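Local coordinates for protein phenolpthiocerol synthesis type-I polyketide synthase ppsA (Mycobacterium bovis, PDB 7AKC) that probably loads the extender unit for phthiocerol and phenolphthiocerol lipid synthesis through this acyltransferase domain of a modular polyketide synthase, at residues M113-A118 with S243-D248. Sequence-based numbering, arbitrary orientation.
Sequences MGEVAA and STTYAD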
ATOM      1  N   MET A 113      -3.260   1.339   2.116  1.00 31.17           N
ATOM      2  CA  MET A 113      -4.002   2.548   2.461  1.00 33.29           C
ATOM      3  C   MET A 113      -3.422   3.830   1.815  1.00 36.10           C
ATOM      4  O   MET A 113      -4.125   4.826   1.697  1.00 37.24           O
ATOM      5  CB  MET A 113      -4.119   2.671   3.985  1.00 33.21           C
ATOM      6  CG  MET A 113      -4.565   1.388   4.677  1.00 36.28           C
ATOM      7  SD  MET A 113      -6.325   1.033   4.463  1.00 39.08           S
ATOM      8  CE  MET A 113      -6.265  -0.194   3.058  1.00 33.88           C
ATOM      9  N   GLY A 114      -2.189   3.764   1.320  1.00 36.33           N
ATOM     10  CA  GLY A 114      -1.509   4.864   0.648  1.00 36.39           C
ATOM     11  C   GLY A 114      -2.077   5.228  -0.712  1.00 37.23           C
ATOM     12  O   GLY A 114      -1.748   6.286  -1.253  1.00 38.08           O
ATOM     13  N   GLU A 115      -2.897   4.333  -1.309  1.00 36.92           N
ATOM     14  CA  GLU A 115      -3.504   4.601  -2.620  1.00 36.93           C
ATOM     15  C   GLU A 115      -4.482   5.789  -2.542  1.00 38.48           C
ATOM     16  O   GLU A 115      -4.672   6.475  -3.539  1.00 39.21           O
ATOM     17  CB  GLU A 115      -4.173   3.335  -3.194  1.00 36.64           C
ATOM     18  CG  GLU A 115      -4.749   3.560  -4.581  1.00 37.05           C
ATOM     19  CD  GLU A 115      -4.732   2.286  -5.399  1.00 32.65           C
ATOM     20  OE1 GLU A 115      -5.825   1.857  -5.823  1.00 33.54           O
ATOM     21  OE2 GLU A 115      -3.635   1.731  -5.631  1.00 30.83           O
ATOM     22  N   VAL A 116      -5.059   6.086  -1.359  1.00 39.40           N
ATOM     23  CA  VAL A 116      -5.912   7.289  -1.227  1.00 41.21           C
ATOM     24  C   VAL A 116      -5.071   8.537  -1.512  1.00 43.44           C
ATOM     25  O   VAL A 116      -5.457   9.365  -2.351  1.00 45.85           O
ATOM     26  CB  VAL A 116      -6.614   7.402   0.144  1.00 41.83           C
ATOM     27  CG1 VAL A 116      -7.268   8.777   0.309  1.00 43.47           C
ATOM     28  CG2 VAL A 116      -7.648   6.310   0.301  1.00 42.74           C
ATOM     29  N   ALA A 117      -3.909   8.663  -0.844  1.00 44.04           N
ATOM     30  CA  ALA A 117      -3.065   9.851  -1.039  1.00 46.13           C
ATOM     31  C   ALA A 117      -2.541   9.960  -2.455  1.00 46.30           C
ATOM     32  O   ALA A 117      -2.444  11.073  -2.987  1.00 47.88           O
ATOM     33  CB  ALA A 117      -1.913   9.849  -0.049  1.00 47.45           C
ATOM     34  N   ALA A 118      -2.223   8.810  -3.075  1.00 45.13           N
ATOM     35  CA  ALA A 118      -1.745   8.755  -4.453  1.00 45.05           C
ATOM     36  C   ALA A 118      -2.868   9.196  -5.379  1.00 47.96           C
ATOM     37  O   ALA A 118      -2.612   9.981  -6.287  1.00 48.82           O
ATOM     38  CB  ALA A 118      -1.287   7.333  -4.813  1.00 44.46           C
ATOM     39  N   SER A 243      -2.557   1.713 -10.083  1.00 30.79           N
ATOM     40  CA  SER A 243      -3.198   1.193  -8.868  1.00 27.82           C
ATOM     41  C   SER A 243      -2.542  -0.119  -8.451  1.00 27.27           C
ATOM     42  O   SER A 243      -2.138  -0.913  -9.290  1.00 27.52           O
ATOM     43  CB  SER A 243      -4.670   0.922  -9.155  1.00 27.80           C
ATOM     44  OG  SER A 243      -5.346   0.402  -8.023  1.00 28.74           O
ATOM     45  N   THR A 244      -2.491  -0.370  -7.155  1.00 26.14           N
ATOM     46  CA  THR A 244      -2.027  -1.640  -6.618  1.00 25.29           C
ATOM     47  C   THR A 244      -3.238  -2.515  -6.204  1.00 24.55           C
ATOM     48  O   THR A 244      -3.059  -3.610  -5.627  1.00 24.68           O
ATOM     49  CB  THR A 244      -1.110  -1.385  -5.408  1.00 26.43           C
ATOM     50  OG1 THR A 244      -1.800  -0.617  -4.388  1.00 26.16           O
ATOM     51  CG2 THR A 244       0.240  -0.715  -5.819  1.00 25.61           C
ATOM     52  N   THR A 245      -4.454  -2.084  -6.501  1.00 24.63           N
ATOM     53  CA  THR A 245      -5.659  -2.785  -6.123  1.00 25.12           C
ATOM     54  C   THR A 245      -5.963  -4.063  -6.902  1.00 25.25           C
ATOM     55  O   THR A 245      -6.440  -5.060  -6.299  1.00 24.99           O
ATOM     56  CB  THR A 245      -6.844  -1.818  -6.195  1.00 26.37           C
ATOM     57  OG1 THR A 245      -6.634  -0.790  -5.209  1.00 26.75           O
ATOM     58  CG2 THR A 245      -8.192  -2.515  -5.944  1.00 26.85           C
ATOM     59  N   TYR A 246      -5.712  -4.016  -8.209  1.00 26.55           N
ATOM     60  CA  TYR A 246      -6.094  -5.129  -9.102  1.00 28.13           C
ATOM     61  C   TYR A 246      -4.895  -5.891  -9.667  1.00 28.02           C
ATOM     62  O   TYR A 246      -3.858  -5.296  -9.943  1.00 26.86           O
ATOM     63  CB  TYR A 246      -6.936  -4.584 -10.257  1.00 29.38           C
ATOM     64  CG  TYR A 246      -8.065  -3.682  -9.838  1.00 32.61           C
ATOM     65  CD1 TYR A 246      -9.280  -4.211  -9.441  1.00 33.30           C
ATOM     66  CD2 TYR A 246      -7.922  -2.307  -9.841  1.00 34.79           C
ATOM     67  CE1 TYR A 246     -10.325  -3.396  -9.052  1.00 35.71           C
ATOM     68  CE2 TYR A 246      -8.957  -1.478  -9.451  1.00 37.02           C
ATOM     69  CZ  TYR A 246     -10.163  -2.025  -9.055  1.00 37.99           C
ATOM     70  OH  TYR A 246     -11.193  -1.223  -8.670  1.00 40.64           O
ATOM     71  N   ALA A 247      -5.083  -7.196  -9.851  1.00 29.19           N
ATOM     72  CA  ALA A 247      -4.036  -8.013 -10.470  1.00 31.81           C
ATOM     73  C   ALA A 247      -3.826  -7.574 -11.925  1.00 34.16           C
ATOM     74  O   ALA A 247      -2.722  -7.686 -12.434  1.00 35.67           O
ATOM     75  CB  ALA A 247      -4.419  -9.501 -10.439  1.00 32.59           C
ATOM     76  N   ASP A 248      -4.899  -7.128 -12.580  1.00 35.17           N
ATOM     77  CA  ASP A 248      -4.805  -6.641 -13.978  1.00 37.27           C
ATOM     78  C   ASP A 248      -4.530  -5.149 -13.914  1.00 39.18           C
ATOM     79  O   ASP A 248      -5.416  -4.414 -13.508  1.00 39.07           O
ATOM     80  CB  ASP A 248      -6.056  -6.994 -14.787  1.00 40.99           C
ATOM     81  CG  ASP A 248      -6.043  -6.527 -16.237  1.00 46.10           C
ATOM     82  OD1 ASP A 248      -4.986  -6.084 -16.712  1.00 45.91           O
ATOM     83  OD2 ASP A 248      -7.098  -6.620 -16.879  1.00 50.84           O
TER
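Glu115 carries the whole contact from the first segment, its carboxylate reaching Ser243, Thr244 and Thr245 in the loop that follows strand 240-242. Just ahead of it, Gly114 is the last glycine of a GxSxG sequence that fits the nucleophile elbow of acyltransferases, where a tight turn leads from strand 107-110 into helix 115-121; a residue without a side chain suits such a turn. Glu115 begins its reach with CG anti to the backbone N (chi1 -177°) and stays extended beyond it, which carries the acid well clear of the helix backbone. Its OE1 accepts two hydroxyl bonds from opposite faces of the carboxylate. Ser243 OG meets Glu115 OE1 at 2.7 Å on the syn side, nearer the plane. Thr245 OG1 lies 2.8 Å from Glu115 OE1 and stands farther out, 46° from that plane. Glu115 OE2 turns its syn lone pair to Thr244 N, 2.8 Å away, in a nearly straight bond. Serine suits its place because Ser243 OG also accepts from Thr245 N at 3.0 Å, closing an ST turn that sets the two hydroxyls around the acid. Threonine suits position 245 because its OG1 bonds both the acid and Asn263 ND2. Thr244 OG1 lies beside Glu115 OE2, while its hydrogen bond goes to Gly110 O at the end of the neighbouring strand, and His259 NE2 of helix 257-265 adds a further hydrogen bond to Glu115 OE1. With three bonds from the loop and one from the histidine, this buried carboxylate is fixed in rotation and probably stabilised as an anion, tying helix 115-121 to the loop that leaves edge strand 240-242.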